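Local coordinates for protein P450 epoxidase (Sorangium cellulosum, PDB 1Q5D) that belongs to the cytochrome P450 family of haem proteins and holds a protoporphyrin IX with iron inside a largely helical fold, at residues 52-57 and 334-339; 141-146 and 409-414; 161-166 and 219-224. One frame throughout, in Å; residues are numbered along the deposited sequence.

In the fold
The three contacts do not touch, their centres 34 to 42 Å apart. Interaction 2 is the most buried: an antiparallel strand pair in which 143-144 joins strand 406-412, with four direct hydrogen bonds and an apolar side. Interaction 1 is partly buried and fixes the start of helix 55-62, after a strand of the five-stranded sheet, to the loop following helix 330-333 through one aspartate and a valine that packs on two aromatic side chains. Interaction 3 lies on the surface, on the opposite side of the chain's centre from interaction 1, where two interhelical loops meet through a lysine-aspartate salt bridge. Buried area falls from 460 to 291 to 161 Å² for interactions 2, 1 and 3.

Interaction 1. Residues 52-57 and 334-339; sequences LTRYHD and LRDGTV
Tyr55 and Asp336 bring the two backbones closest, with their CA atoms 6.0 Å apart. Residues 52-57 leave strand 49-52 and enter helix 55-62, with Arg54 at the N-cap position, whereas 334-339 is irregular chain beyond helix 330-333. One direct hydrogen bond joins them: Tyr55 N donates to Asp336 OD2 over 2.9 Å at 147°, on the anti lone pair, away from OD1. The same oxygen accepts from water 1, which in turn accepts from His56 N, so Asp336 serves two successive amides at the opening of the helix, one directly and one through the water. The other oxygen of that carboxylate, Asp336 OD1, is held by an Asx turn, accepting from Thr338 N; Thr338 OG1 adds a second bond to Asp336 OD1 at 2.9 Å from the same face. In this cytochrome P450 the contact thus ties the helix start after a sheet strand to a loop far along the sequence. Val339 makes most of the apolar contact. With CG anti to the backbone N (chi1 -175°), one face of the Tyr55 ring is turned to Val339 CG1, which stands 4.1 Å from the ring centroid and almost on its normal, a CH-pi contact. Val339 CG2 reaches Tyr55 CD2 at 3.7 Å and His56 CE1 at 3.6 Å. Leu334 CD2 approaches the Tyr55 ring at its edge, 4.3 Å from CE1, while Tyr55 OH is hydrogen-bonded to Ala354 O.

Interaction 2. Residues 141-146 and 409-414; sequences EEFDVV and LNVILK
Phe143 and Val411 form the centre of a short antiparallel ladder, a hydrogen-bonded pair in which each residue gives its N-H to the other's carbonyl. The bond from Val411 N to Phe143 O is 2.8 Å long. Its counterpart is longer, with Phe143 N 3.2 Å from Val411 O. The adjoining non-hydrogen-bonded pair, Asp144 with Asn410, draws the CA atoms to 4.5 Å. Beyond it Val145 N donates to Leu409 O, and Asp144 OD2 accepts from Leu409 N in a nearly straight bond of 3.0 Å. OD2 also takes Val146 N, the capping bond at the turn into helix 146-150, and these two donors approach from opposite faces of the carboxylate. One side-chain oxygen therefore joins the helix start to the neighbouring strand.

The packing is tight on the face bearing Phe143 and Val411. Leu413 CD1 sits over the Phe143 ring, offset toward its rim and 4.2 Å from the centroid, a CH-pi contact, while Val411 CG2 lies near the ring plane at the edge. Val145 CG2 and Val411 CG1 meet at 3.8 Å, and Val145 lies alongside Leu409. This strand pairing builds one edge of the small antiparallel sheet around 406-412 in the P450 fold; helix 257-272 packs against it through Val267, Leu268 and Leu271, and helix 123-137 borders Phe143.

Toward Glu141 and Glu142, both exposed, the contact thins. Glu142 CB comes only within 4.4 Å of Asn410 ND2. Water 2 donates to Glu141 O at 2.6 Å and accepts from Leu413 N, a water link, weak on the Leu413 side, where the chains diverge and direct pairing has ended.

Interaction 3. Residues 161-166 and 219-224; sequences LLKVPA and NPLEND
The side chains of Lys163 and Asp224 run antiparallel and overlap lengthwise, each reaching from a loop between helices of the P450 fold. Lys163 lies in a Schellman motif closing helix 154-161, where its positive phi (56°) turns the chain out of the helix; Asp224 is the N-cap of helix 225-234. The lysine chain runs extended as far as CE and then bends at chi4 (60°), which brings NZ to the Asp224 side chain. Lys163 NZ forms a salt bridge with Asp224 OD1 at 3.1 Å, on the anti lone pair of that oxygen, the one facing away from OD2. Because of the overlap, Asp224 OD1 also lies beside the lysine methylenes, 3.4 Å from Lys163 CD. With CG anti to the backbone N (chi1 180°), the Asp224 carboxylate extends to where OD1 meets the lysine, and its other oxygen, OD2, is engaged by Arg216 in a salt bridge and by Thr227 OG1 in a hydrogen bond. The carboxylate thus faces two basic side chains, which would be expected to stabilise its negative charge. Leu221 leans across the lysine chain at a slant, and the packing is close: its CD1 methyl lies 3.5 Å from Lys163 CD.

Interaction 1. Residues 52-57 and 334-339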
ATOM      1  N   LEU A  52      -2.634 -14.728  12.029  1.00 32.93           N
ATOM      2  CA  LEU A  52      -1.663 -14.531  13.108  1.00 33.19           C
ATOM      3  C   LEU A  52      -1.787 -13.132  13.697  1.00 33.76           C
ATOM      4  O   LEU A  52      -1.743 -12.127  12.963  1.00 34.15           O
ATOM      5  CB  LEU A  52      -0.243 -14.796  12.604  1.00 33.87           C
ATOM      6  CG  LEU A  52       0.053 -16.259  12.270  1.00 34.37           C
ATOM      7  CD1 LEU A  52       1.279 -16.381  11.386  1.00 34.51           C
ATOM      8  CD2 LEU A  52       0.232 -17.060  13.559  1.00 35.28           C
ATOM      9  N   THR A  53      -1.914 -13.065  15.025  1.00 32.03           N
ATOM     10  CA  THR A  53      -2.236 -11.825  15.717  1.00 31.28           C
ATOM     11  C   THR A  53      -1.083 -11.111  16.428  1.00 31.20           C
ATOM     12  O   THR A  53      -1.250  -9.973  16.828  1.00 30.92           O
ATOM     13  CB  THR A  53      -3.311 -12.077  16.774  1.00 32.13           C
ATOM     14  OG1 THR A  53      -2.855 -13.110  17.668  1.00 32.64           O
ATOM     15  CG2 THR A  53      -4.587 -12.651  16.144  1.00 32.28           C
ATOM     16  N   ARG A  54       0.050 -11.775  16.633  1.00 31.95           N
ATOM     17  CA  ARG A  54       1.091 -11.190  17.477  1.00 33.18           C
ATOM     18  C   ARG A  54       2.375 -10.825  16.719  1.00 32.95           C
ATOM     19  O   ARG A  54       2.774 -11.507  15.782  1.00 32.18           O
ATOM     20  CB  ARG A  54       1.396 -12.116  18.660  1.00 34.20           C
ATOM     21  CG  ARG A  54       0.200 -12.271  19.603  1.00 34.66           C
ATOM     22  CD  ARG A  54       0.308 -13.437  20.599  1.00 35.99           C
ATOM     23  NE  ARG A  54      -0.945 -13.605  21.333  1.00 36.16           N
ATOM     24  CZ  ARG A  54      -1.165 -14.556  22.234  1.00 36.39           C
ATOM     25  NH1 ARG A  54      -0.210 -15.444  22.512  1.00 35.42           N
ATOM     26  NH2 ARG A  54      -2.342 -14.623  22.846  1.00 34.96           N
ATOM     27  N   TYR A  55       3.006  -9.729  17.125  1.00 32.33           N
ATOM     28  CA  TYR A  55       4.196  -9.250  16.419  1.00 33.04           C
ATOM     29  C   TYR A  55       5.223 -10.336  16.094  1.00 33.97           C
ATOM     30  O   TYR A  55       5.604 -10.519  14.938  1.00 34.10           O
ATOM     31  CB  TYR A  55       4.876  -8.110  17.184  1.00 31.12           C
ATOM     32  CG  TYR A  55       6.025  -7.519  16.405  1.00 31.44           C
ATOM     33  CD1 TYR A  55       5.848  -6.362  15.645  1.00 30.62           C
ATOM     34  CD2 TYR A  55       7.292  -8.124  16.412  1.00 30.68           C
ATOM     35  CE1 TYR A  55       6.902  -5.810  14.925  1.00 30.34           C
ATOM     36  CE2 TYR A  55       8.355  -7.578  15.686  1.00 30.18           C
ATOM     37  CZ  TYR A  55       8.153  -6.419  14.953  1.00 30.38           C
ATOM     38  OH  TYR A  55       9.191  -5.868  14.221  1.00 30.73           O
ATOM     39  N   HIS A  56       5.675 -11.076  17.101  1.00 37.33           N
ATOM     40  CA  HIS A  56       6.798 -11.992  16.874  1.00 38.85           C
ATOM     41  C   HIS A  56       6.478 -13.115  15.908  1.00 39.40           C
ATOM     42  O   HIS A  56       7.338 -13.534  15.128  1.00 38.27           O
ATOM     43  CB  HIS A  56       7.370 -12.520  18.189  1.00 42.09           C
ATOM     44  CG  HIS A  56       8.260 -11.531  18.877  1.00 44.14           C
ATOM     45  ND1 HIS A  56       7.875 -10.838  20.007  1.00 44.76           N
ATOM     46  CD2 HIS A  56       9.500 -11.083  18.565  1.00 44.45           C
ATOM     47  CE1 HIS A  56       8.848 -10.022  20.372  1.00 45.17           C
ATOM     48  NE2 HIS A  56       9.844 -10.150  19.514  1.00 45.16           N
ATOM     49  N   ASP A  57       5.239 -13.597  15.946  1.00 39.00           N
ATOM     50  CA  ASP A  57       4.816 -14.633  15.016  1.00 39.13           C
ATOM     51  C   ASP A  57       4.667 -14.052  13.607  1.00 37.80           C
ATOM     52  O   ASP A  57       5.097 -14.653  12.624  1.00 37.69           O
ATOM     53  CB  ASP A  57       3.505 -15.272  15.483  1.00 40.48           C
ATOM     54  CG  ASP A  57       3.579 -15.757  16.919  1.00 42.24           C
ATOM     55  OD1 ASP A  57       4.500 -16.543  17.214  1.00 43.34           O
ATOM     56  OD2 ASP A  57       2.792 -15.392  17.819  1.00 42.06           O
ATOM     57  N   LEU A 334       1.059  -4.587  15.188  1.00 30.13           N
ATOM     58  CA  LEU A 334       1.668  -3.281  15.389  1.00 31.33           C
ATOM     59  C   LEU A 334       1.129  -2.605  16.630  1.00 30.99           C
ATOM     60  O   LEU A 334       1.593  -1.525  16.992  1.00 31.38           O
ATOM     61  CB  LEU A 334       1.521  -2.389  14.141  1.00 30.25           C
ATOM     62  CG  LEU A 334       2.251  -2.949  12.911  1.00 30.37           C
ATOM     63  CD1 LEU A 334       2.325  -1.957  11.759  1.00 30.83           C
ATOM     64  CD2 LEU A 334       3.656  -3.455  13.267  1.00 30.51           C
ATOM     65  N   ARG A 335       0.165  -3.249  17.298  1.00 30.77           N
ATOM     66  CA  ARG A 335      -0.276  -2.793  18.612  1.00 30.86           C
ATOM     67  C   ARG A 335       0.184  -3.728  19.733  1.00 32.14           C
ATOM     68  O   ARG A 335      -0.329  -3.681  20.839  1.00 31.77           O
ATOM     69  CB  ARG A 335      -1.804  -2.625  18.669  1.00 31.61           C
ATOM     70  CG  ARG A 335      -2.341  -1.451  17.870  1.00 32.11           C
ATOM     71  CD  ARG A 335      -1.973  -0.096  18.427  1.00 32.72           C
ATOM     72  NE  ARG A 335      -2.695   0.981  17.759  1.00 33.25           N
ATOM     73  CZ  ARG A 335      -3.850   1.487  18.156  1.00 33.36           C
ATOM     74  NH1 ARG A 335      -4.440   1.033  19.253  1.00 34.14           N
ATOM     75  NH2 ARG A 335      -4.416   2.467  17.463  1.00 32.65           N
ATOM     76  N   ASP A 336       1.158  -4.577  19.435  1.00 33.33           N
ATOM     77  CA  ASP A 336       1.631  -5.563  20.381  1.00 35.28           C
ATOM     78  C   ASP A 336       2.479  -4.891  21.465  1.00 36.51           C
ATOM     79  O   ASP A 336       3.539  -4.345  21.178  1.00 35.84           O
ATOM     80  CB  ASP A 336       2.427  -6.623  19.623  1.00 36.13           C
ATOM     81  CG  ASP A 336       2.661  -7.869  20.437  1.00 37.02           C
ATOM     82  OD1 ASP A 336       2.811  -7.765  21.668  1.00 38.89           O
ATOM     83  OD2 ASP A 336       2.732  -8.991  19.924  1.00 36.89           O
ATOM     84  N   GLY A 337       1.996  -4.924  22.710  1.00 37.69           N
ATOM     85  CA  GLY A 337       2.645  -4.239  23.819  1.00 38.06           C
ATOM     86  C   GLY A 337       3.957  -4.840  24.283  1.00 39.26           C
ATOM     87  O   GLY A 337       4.706  -4.218  25.040  1.00 40.19           O
ATOM     88  N   THR A 338       4.256  -6.049  23.846  1.00 40.00           N
ATOM     89  CA  THR A 338       5.556  -6.614  24.165  1.00 41.18           C
ATOM     90  C   THR A 338       6.636  -6.033  23.259  1.00 41.41           C
ATOM     91  O   THR A 338       7.818  -6.284  23.461  1.00 42.36           O
ATOM     92  CB  THR A 338       5.552  -8.150  24.094  1.00 41.70           C
ATOM     93  OG1 THR A 338       5.339  -8.576  22.743  1.00 42.12           O
ATOM     94  CG2 THR A 338       4.364  -8.720  24.857  1.00 42.05           C
ATOM     95  N   VAL A 339       6.229  -5.237  22.272  1.00 40.82           N
ATOM     96  CA  VAL A 339       7.190  -4.707  21.309  1.00 39.68           C
ATOM     97  C   VAL A 339       7.217  -3.180  21.286  1.00 39.53           C
ATOM     98  O   VAL A 339       8.282  -2.572  21.221  1.00 40.30           O
ATOM     99  CB  VAL A 339       6.949  -5.283  19.896  1.00 39.52           C
ATOM    100  CG1 VAL A 339       7.803  -4.563  18.869  1.00 38.83           C
ATOM    101  CG2 VAL A 339       7.250  -6.779  19.873  1.00 39.14           C
TER
HETATM  102  O   HOH W   1       4.611 -10.873  19.751  1.00 38.61           O

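Interaction 2. Residues 141-146 and 409-414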
ATOM      1  N   GLU A 141     -15.476  26.599   1.248  1.00 67.73           N
ATOM      2  CA  GLU A 141     -15.813  26.422   2.651  1.00 67.39           C
ATOM      3  C   GLU A 141     -15.287  25.063   3.110  1.00 65.87           C
ATOM      4  O   GLU A 141     -14.703  24.938   4.189  1.00 66.20           O
ATOM      5  CB  GLU A 141     -17.330  26.501   2.849  1.00 68.55           C
ATOM      6  CG  GLU A 141     -17.764  27.181   4.141  1.00 70.05           C
ATOM      7  CD  GLU A 141     -17.475  28.675   4.146  1.00 70.89           C
ATOM      8  OE1 GLU A 141     -17.062  29.198   5.209  1.00 71.18           O
ATOM      9  OE2 GLU A 141     -17.657  29.326   3.089  1.00 71.11           O
ATOM     10  N   GLU A 142     -15.483  24.056   2.261  1.00 63.71           N
ATOM     11  CA  GLU A 142     -15.120  22.674   2.570  1.00 61.03           C
ATOM     12  C   GLU A 142     -13.973  22.151   1.701  1.00 57.49           C
ATOM     13  O   GLU A 142     -13.928  22.388   0.489  1.00 57.63           O
ATOM     14  CB  GLU A 142     -16.342  21.760   2.424  1.00 62.67           C
ATOM     15  CG  GLU A 142     -16.988  21.795   1.043  1.00 64.38           C
ATOM     16  CD  GLU A 142     -17.677  23.118   0.743  1.00 65.24           C
ATOM     17  OE1 GLU A 142     -18.746  23.381   1.336  1.00 65.67           O
ATOM     18  OE2 GLU A 142     -17.153  23.895  -0.087  1.00 65.91           O
ATOM     19  N   PHE A 143     -13.051  21.435   2.339  1.00 52.56           N
ATOM     20  CA  PHE A 143     -11.934  20.804   1.649  1.00 47.40           C
ATOM     21  C   PHE A 143     -11.862  19.333   2.054  1.00 45.00           C
ATOM     22  O   PHE A 143     -11.774  19.002   3.240  1.00 44.07           O
ATOM     23  CB  PHE A 143     -10.621  21.520   1.991  1.00 45.83           C
ATOM     24  CG  PHE A 143      -9.467  21.153   1.094  1.00 43.92           C
ATOM     25  CD1 PHE A 143      -9.367  21.684  -0.187  1.00 43.18           C
ATOM     26  CD2 PHE A 143      -8.471  20.291   1.534  1.00 42.96           C
ATOM     27  CE1 PHE A 143      -8.297  21.355  -1.011  1.00 42.44           C
ATOM     28  CE2 PHE A 143      -7.400  19.958   0.711  1.00 42.10           C
ATOM     29  CZ  PHE A 143      -7.316  20.482  -0.559  1.00 41.92           C
ATOM     30  N   ASP A 144     -11.920  18.457   1.058  1.00 42.25           N
ATOM     31  CA  ASP A 144     -11.822  17.022   1.281  1.00 40.19           C
ATOM     32  C   ASP A 144     -10.389  16.553   1.050  1.00 38.54           C
ATOM     33  O   ASP A 144      -9.923  16.496  -0.082  1.00 37.62           O
ATOM     34  CB  ASP A 144     -12.766  16.285   0.337  1.00 40.62           C
ATOM     35  CG  ASP A 144     -12.817  14.798   0.606  1.00 40.56           C
ATOM     36  OD1 ASP A 144     -13.750  14.146   0.091  1.00 41.55           O
ATOM     37  OD2 ASP A 144     -11.976  14.199   1.309  1.00 39.54           O
ATOM     38  N   VAL A 145      -9.710  16.203   2.135  1.00 37.35           N
ATOM     39  CA  VAL A 145      -8.303  15.794   2.085  1.00 36.43           C
ATOM     40  C   VAL A 145      -8.088  14.547   1.232  1.00 35.87           C
ATOM     41  O   VAL A 145      -6.999  14.324   0.683  1.00 35.60           O
ATOM     42  CB  VAL A 145      -7.735  15.631   3.500  1.00 35.92           C
ATOM     43  CG1 VAL A 145      -6.308  15.049   3.470  1.00 35.87           C
ATOM     44  CG2 VAL A 145      -7.749  16.995   4.211  1.00 36.48           C
ATOM     45  N   VAL A 146      -9.134  13.742   1.097  1.00 34.76           N
ATOM     46  CA  VAL A 146      -9.062  12.643   0.160  1.00 35.01           C
ATOM     47  C   VAL A 146      -9.273  13.127  -1.271  1.00 35.02           C
ATOM     48  O   VAL A 146      -8.320  13.195  -2.043  1.00 33.93           O
ATOM     49  CB  VAL A 146     -10.033  11.489   0.512  1.00 34.18           C
ATOM     50  CG1 VAL A 146      -9.970  10.402  -0.562  1.00 33.86           C
ATOM     51  CG2 VAL A 146      -9.677  10.899   1.871  1.00 34.61           C
ATOM     52  N   LEU A 409     -12.445  12.973   4.046  1.00 36.17           N
ATOM     53  CA  LEU A 409     -11.846  13.569   5.225  1.00 36.13           C
ATOM     54  C   LEU A 409     -12.034  15.073   5.088  1.00 37.12           C
ATOM     55  O   LEU A 409     -11.207  15.772   4.495  1.00 36.26           O
ATOM     56  CB  LEU A 409     -10.354  13.210   5.293  1.00 36.09           C
ATOM     57  CG  LEU A 409      -9.557  13.745   6.485  1.00 36.14           C
ATOM     58  CD1 LEU A 409     -10.296  13.493   7.780  1.00 36.64           C
ATOM     59  CD2 LEU A 409      -8.140  13.138   6.532  1.00 35.94           C
ATOM     60  N   ASN A 410     -13.151  15.563   5.607  1.00 39.26           N
ATOM     61  CA  ASN A 410     -13.542  16.946   5.391  1.00 41.20           C
ATOM     62  C   ASN A 410     -12.984  17.861   6.466  1.00 41.46           C
ATOM     63  O   ASN A 410     -13.134  17.602   7.662  1.00 41.84           O
ATOM     64  CB  ASN A 410     -15.063  17.071   5.298  1.00 41.84           C
ATOM     65  CG  ASN A 410     -15.593  16.682   3.927  1.00 42.84           C
ATOM     66  OD1 ASN A 410     -16.251  15.652   3.773  1.00 43.64           O
ATOM     67  ND2 ASN A 410     -15.295  17.498   2.920  1.00 42.74           N
ATOM     68  N   VAL A 411     -12.324  18.927   6.029  1.00 42.19           N
ATOM     69  CA  VAL A 411     -11.680  19.846   6.948  1.00 43.22           C
ATOM     70  C   VAL A 411     -12.031  21.285   6.610  1.00 44.54           C
ATOM     71  O   VAL A 411     -12.549  21.579   5.525  1.00 44.02           O
ATOM     72  CB  VAL A 411     -10.136  19.706   6.916  1.00 43.03           C
ATOM     73  CG1 VAL A 411      -9.709  18.287   7.243  1.00 42.88           C
ATOM     74  CG2 VAL A 411      -9.576  20.145   5.558  1.00 42.94           C
ATOM     75  N   ILE A 412     -11.749  22.168   7.561  1.00 45.38           N
ATOM     76  CA  ILE A 412     -11.798  23.599   7.335  1.00 47.16           C
ATOM     77  C   ILE A 412     -10.374  24.103   7.455  1.00 47.43           C
ATOM     78  O   ILE A 412      -9.767  24.018   8.525  1.00 46.86           O
ATOM     79  CB  ILE A 412     -12.689  24.280   8.386  1.00 47.75           C
ATOM     80  CG1 ILE A 412     -14.103  23.694   8.349  1.00 47.73           C
ATOM     81  CG2 ILE A 412     -12.703  25.792   8.167  1.00 48.10           C
ATOM     82  CD1 ILE A 412     -14.778  23.631   9.707  1.00 48.27           C
ATOM     83  N   LEU A 413      -9.835  24.610   6.355  1.00 49.11           N
ATOM     84  CA  LEU A 413      -8.422  24.971   6.316  1.00 51.12           C
ATOM     85  C   LEU A 413      -8.096  26.175   7.198  1.00 52.94           C
ATOM     86  O   LEU A 413      -7.193  26.110   8.029  1.00 52.60           O
ATOM     87  CB  LEU A 413      -7.954  25.183   4.876  1.00 50.77           C
ATOM     88  CG  LEU A 413      -7.973  23.915   4.014  1.00 50.53           C
ATOM     89  CD1 LEU A 413      -7.809  24.261   2.547  1.00 50.08           C
ATOM     90  CD2 LEU A 413      -6.902  22.921   4.469  1.00 50.13           C
ATOM     91  N   LYS A 414      -8.834  27.268   7.030  1.00 56.34           N
ATOM     92  CA  LYS A 414      -8.633  28.447   7.873  1.00 59.31           C
ATOM     93  C   LYS A 414      -9.910  28.806   8.628  1.00 60.90           C
ATOM     94  O   LYS A 414     -10.706  29.619   8.162  1.00 60.45           O
ATOM     95  CB  LYS A 414      -8.146  29.647   7.047  1.00 60.54           C
ATOM     96  CG  LYS A 414      -7.771  29.333   5.602  1.00 61.68           C
ATOM     97  CD  LYS A 414      -7.347  30.590   4.848  1.00 62.62           C
ATOM     98  CE  LYS A 414      -5.879  30.949   5.130  1.00 63.47           C
ATOM     99  NZ  LYS A 414      -5.612  32.401   4.862  1.00 63.81           N
TER
HETATM  100  O   HOH W   2     -12.092  25.006   3.789  1.00 60.38           O

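Interaction 3. Residues 161-166 and 219-224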
ATOM      1  N   LEU A 161       7.911   9.435 -12.288  1.00 34.78           N
ATOM      2  CA  LEU A 161       8.997   8.458 -12.277  1.00 34.74           C
ATOM      3  C   LEU A 161       9.047   7.673 -13.596  1.00 34.48           C
ATOM      4  O   LEU A 161      10.126   7.265 -14.063  1.00 32.83           O
ATOM      5  CB  LEU A 161       8.827   7.507 -11.088  1.00 36.19           C
ATOM      6  CG  LEU A 161       9.754   6.292 -10.972  1.00 37.34           C
ATOM      7  CD1 LEU A 161      11.153   6.705 -10.499  1.00 37.63           C
ATOM      8  CD2 LEU A 161       9.156   5.246 -10.037  1.00 37.62           C
ATOM      9  N   LEU A 162       7.870   7.466 -14.181  1.00 33.63           N
ATOM     10  CA  LEU A 162       7.725   6.724 -15.427  1.00 34.22           C
ATOM     11  C   LEU A 162       7.785   7.642 -16.658  1.00 34.72           C
ATOM     12  O   LEU A 162       7.749   7.163 -17.789  1.00 33.33           O
ATOM     13  CB  LEU A 162       6.380   5.989 -15.438  1.00 33.97           C
ATOM     14  CG  LEU A 162       6.265   4.519 -15.018  1.00 34.57           C
ATOM     15  CD1 LEU A 162       7.420   3.967 -14.185  1.00 33.83           C
ATOM     16  CD2 LEU A 162       4.894   4.254 -14.357  1.00 34.26           C
ATOM     17  N   LYS A 163       7.853   8.950 -16.416  1.00 35.56           N
ATOM     18  CA  LYS A 163       7.842   9.963 -17.464  1.00 36.66           C
ATOM     19  C   LYS A 163       6.604   9.828 -18.347  1.00 37.49           C
ATOM     20  O   LYS A 163       6.685   9.784 -19.578  1.00 38.53           O
ATOM     21  CB  LYS A 163       9.158   9.946 -18.257  1.00 36.77           C
ATOM     22  CG  LYS A 163      10.373  10.227 -17.358  1.00 37.19           C
ATOM     23  CD  LYS A 163      11.575  10.728 -18.153  1.00 37.81           C
ATOM     24  CE  LYS A 163      12.725  11.139 -17.227  1.00 37.76           C
ATOM     25  NZ  LYS A 163      13.200  10.012 -16.375  1.00 37.26           N
ATOM     26  N   VAL A 164       5.449   9.753 -17.689  1.00 37.52           N
ATOM     27  CA  VAL A 164       4.157   9.735 -18.360  1.00 37.97           C
ATOM     28  C   VAL A 164       3.519  11.104 -18.152  1.00 38.66           C
ATOM     29  O   VAL A 164       3.585  11.651 -17.067  1.00 39.11           O
ATOM     30  CB  VAL A 164       3.251   8.617 -17.776  1.00 37.54           C
ATOM     31  CG1 VAL A 164       1.845   8.672 -18.353  1.00 37.87           C
ATOM     32  CG2 VAL A 164       3.860   7.265 -18.011  1.00 37.34           C
ATOM     33  N   PRO A 165       2.934  11.672 -19.201  1.00 40.34           N
ATOM     34  CA  PRO A 165       2.289  12.997 -19.122  1.00 40.92           C
ATOM     35  C   PRO A 165       1.160  13.059 -18.092  1.00 41.81           C
ATOM     36  O   PRO A 165       0.438  12.072 -17.922  1.00 41.43           O
ATOM     37  CB  PRO A 165       1.705  13.186 -20.529  1.00 41.18           C
ATOM     38  CG  PRO A 165       2.506  12.269 -21.402  1.00 41.26           C
ATOM     39  CD  PRO A 165       2.865  11.085 -20.555  1.00 40.82           C
ATOM     40  N   ALA A 166       0.996  14.205 -17.430  1.00 42.72           N
ATOM     41  CA  ALA A 166      -0.047  14.372 -16.414  1.00 43.93           C
ATOM     42  C   ALA A 166      -1.444  14.073 -16.964  1.00 45.92           C
ATOM     43  O   ALA A 166      -2.390  13.822 -16.205  1.00 45.38           O
ATOM     44  CB  ALA A 166       0.011  15.776 -15.806  1.00 43.56           C
ATOM     45  N   ASN A 219      11.471   5.987 -28.280  1.00 31.19           N
ATOM     46  CA  ASN A 219      12.284   7.096 -27.768  1.00 30.71           C
ATOM     47  C   ASN A 219      12.903   6.858 -26.374  1.00 30.75           C
ATOM     48  O   ASN A 219      12.472   7.490 -25.404  1.00 31.39           O
ATOM     49  CB  ASN A 219      11.432   8.359 -27.727  1.00 30.53           C
ATOM     50  CG  ASN A 219      10.807   8.675 -29.078  1.00 32.04           C
ATOM     51  OD1 ASN A 219      11.518   8.894 -30.052  1.00 30.59           O
ATOM     52  ND2 ASN A 219       9.480   8.678 -29.142  1.00 31.47           N
ATOM     53  N   PRO A 220      13.910   5.994 -26.272  1.00 30.19           N
ATOM     54  CA  PRO A 220      14.516   5.677 -24.968  1.00 31.63           C
ATOM     55  C   PRO A 220      15.160   6.915 -24.368  1.00 33.64           C
ATOM     56  O   PRO A 220      15.539   7.826 -25.122  1.00 32.54           O
ATOM     57  CB  PRO A 220      15.584   4.644 -25.320  1.00 30.40           C
ATOM     58  CG  PRO A 220      15.920   4.989 -26.767  1.00 31.44           C
ATOM     59  CD  PRO A 220      14.579   5.274 -27.370  1.00 29.91           C
ATOM     60  N   LEU A 221      15.293   6.946 -23.039  1.00 33.91           N
ATOM     61  CA  LEU A 221      15.811   8.130 -22.354  1.00 36.24           C
ATOM     62  C   LEU A 221      16.990   7.802 -21.426  1.00 37.93           C
ATOM     63  O   LEU A 221      17.185   6.650 -21.040  1.00 37.75           O
ATOM     64  CB  LEU A 221      14.696   8.819 -21.570  1.00 36.01           C
ATOM     65  CG  LEU A 221      13.494   9.403 -22.320  1.00 36.67           C
ATOM     66  CD1 LEU A 221      12.355   9.685 -21.352  1.00 36.38           C
ATOM     67  CD2 LEU A 221      13.886  10.672 -23.095  1.00 37.01           C
ATOM     68  N   GLU A 222      17.774   8.820 -21.077  1.00 40.18           N
ATOM     69  CA  GLU A 222      18.884   8.654 -20.140  1.00 42.55           C
ATOM     70  C   GLU A 222      18.366   8.742 -18.703  1.00 42.79           C
ATOM     71  O   GLU A 222      17.397   9.462 -18.440  1.00 42.22           O
ATOM     72  CB  GLU A 222      19.951   9.732 -20.365  1.00 44.81           C
ATOM     73  CG  GLU A 222      21.029   9.359 -21.373  1.00 47.89           C
ATOM     74  CD  GLU A 222      22.060  10.461 -21.555  1.00 49.89           C
ATOM     75  OE1 GLU A 222      23.045  10.494 -20.784  1.00 51.24           O
ATOM     76  OE2 GLU A 222      21.882  11.307 -22.462  1.00 50.81           O
ATOM     77  N   ASN A 223      19.031   8.034 -17.786  1.00 43.42           N
ATOM     78  CA  ASN A 223      18.657   8.019 -16.366  1.00 43.56           C
ATOM     79  C   ASN A 223      17.158   7.829 -16.217  1.00 42.08           C
ATOM     80  O   ASN A 223      16.471   8.655 -15.615  1.00 42.55           O
ATOM     81  CB  ASN A 223      19.083   9.310 -15.650  1.00 45.17           C
ATOM     82  CG  ASN A 223      20.521   9.703 -15.949  1.00 47.06           C
ATOM     83  OD1 ASN A 223      21.448   8.908 -15.775  1.00 47.38           O
ATOM     84  ND2 ASN A 223      20.714  10.939 -16.410  1.00 48.17           N
ATOM     85  N   ASP A 224      16.654   6.740 -16.784  1.00 40.09           N
ATOM     86  CA  ASP A 224      15.216   6.541 -16.882  1.00 37.51           C
ATOM     87  C   ASP A 224      14.879   5.113 -16.508  1.00 35.93           C
ATOM     88  O   ASP A 224      15.484   4.175 -17.020  1.00 36.70           O
ATOM     89  CB  ASP A 224      14.754   6.861 -18.307  1.00 37.18           C
ATOM     90  CG  ASP A 224      13.265   6.671 -18.492  1.00 36.16           C
ATOM     91  OD1 ASP A 224      12.493   7.416 -17.859  1.00 36.73           O
ATOM     92  OD2 ASP A 224      12.781   5.809 -19.244  1.00 36.10           O
TER
HETATM   93  O   HOH W   3      10.841   6.032 -16.705  1.00 31.45           O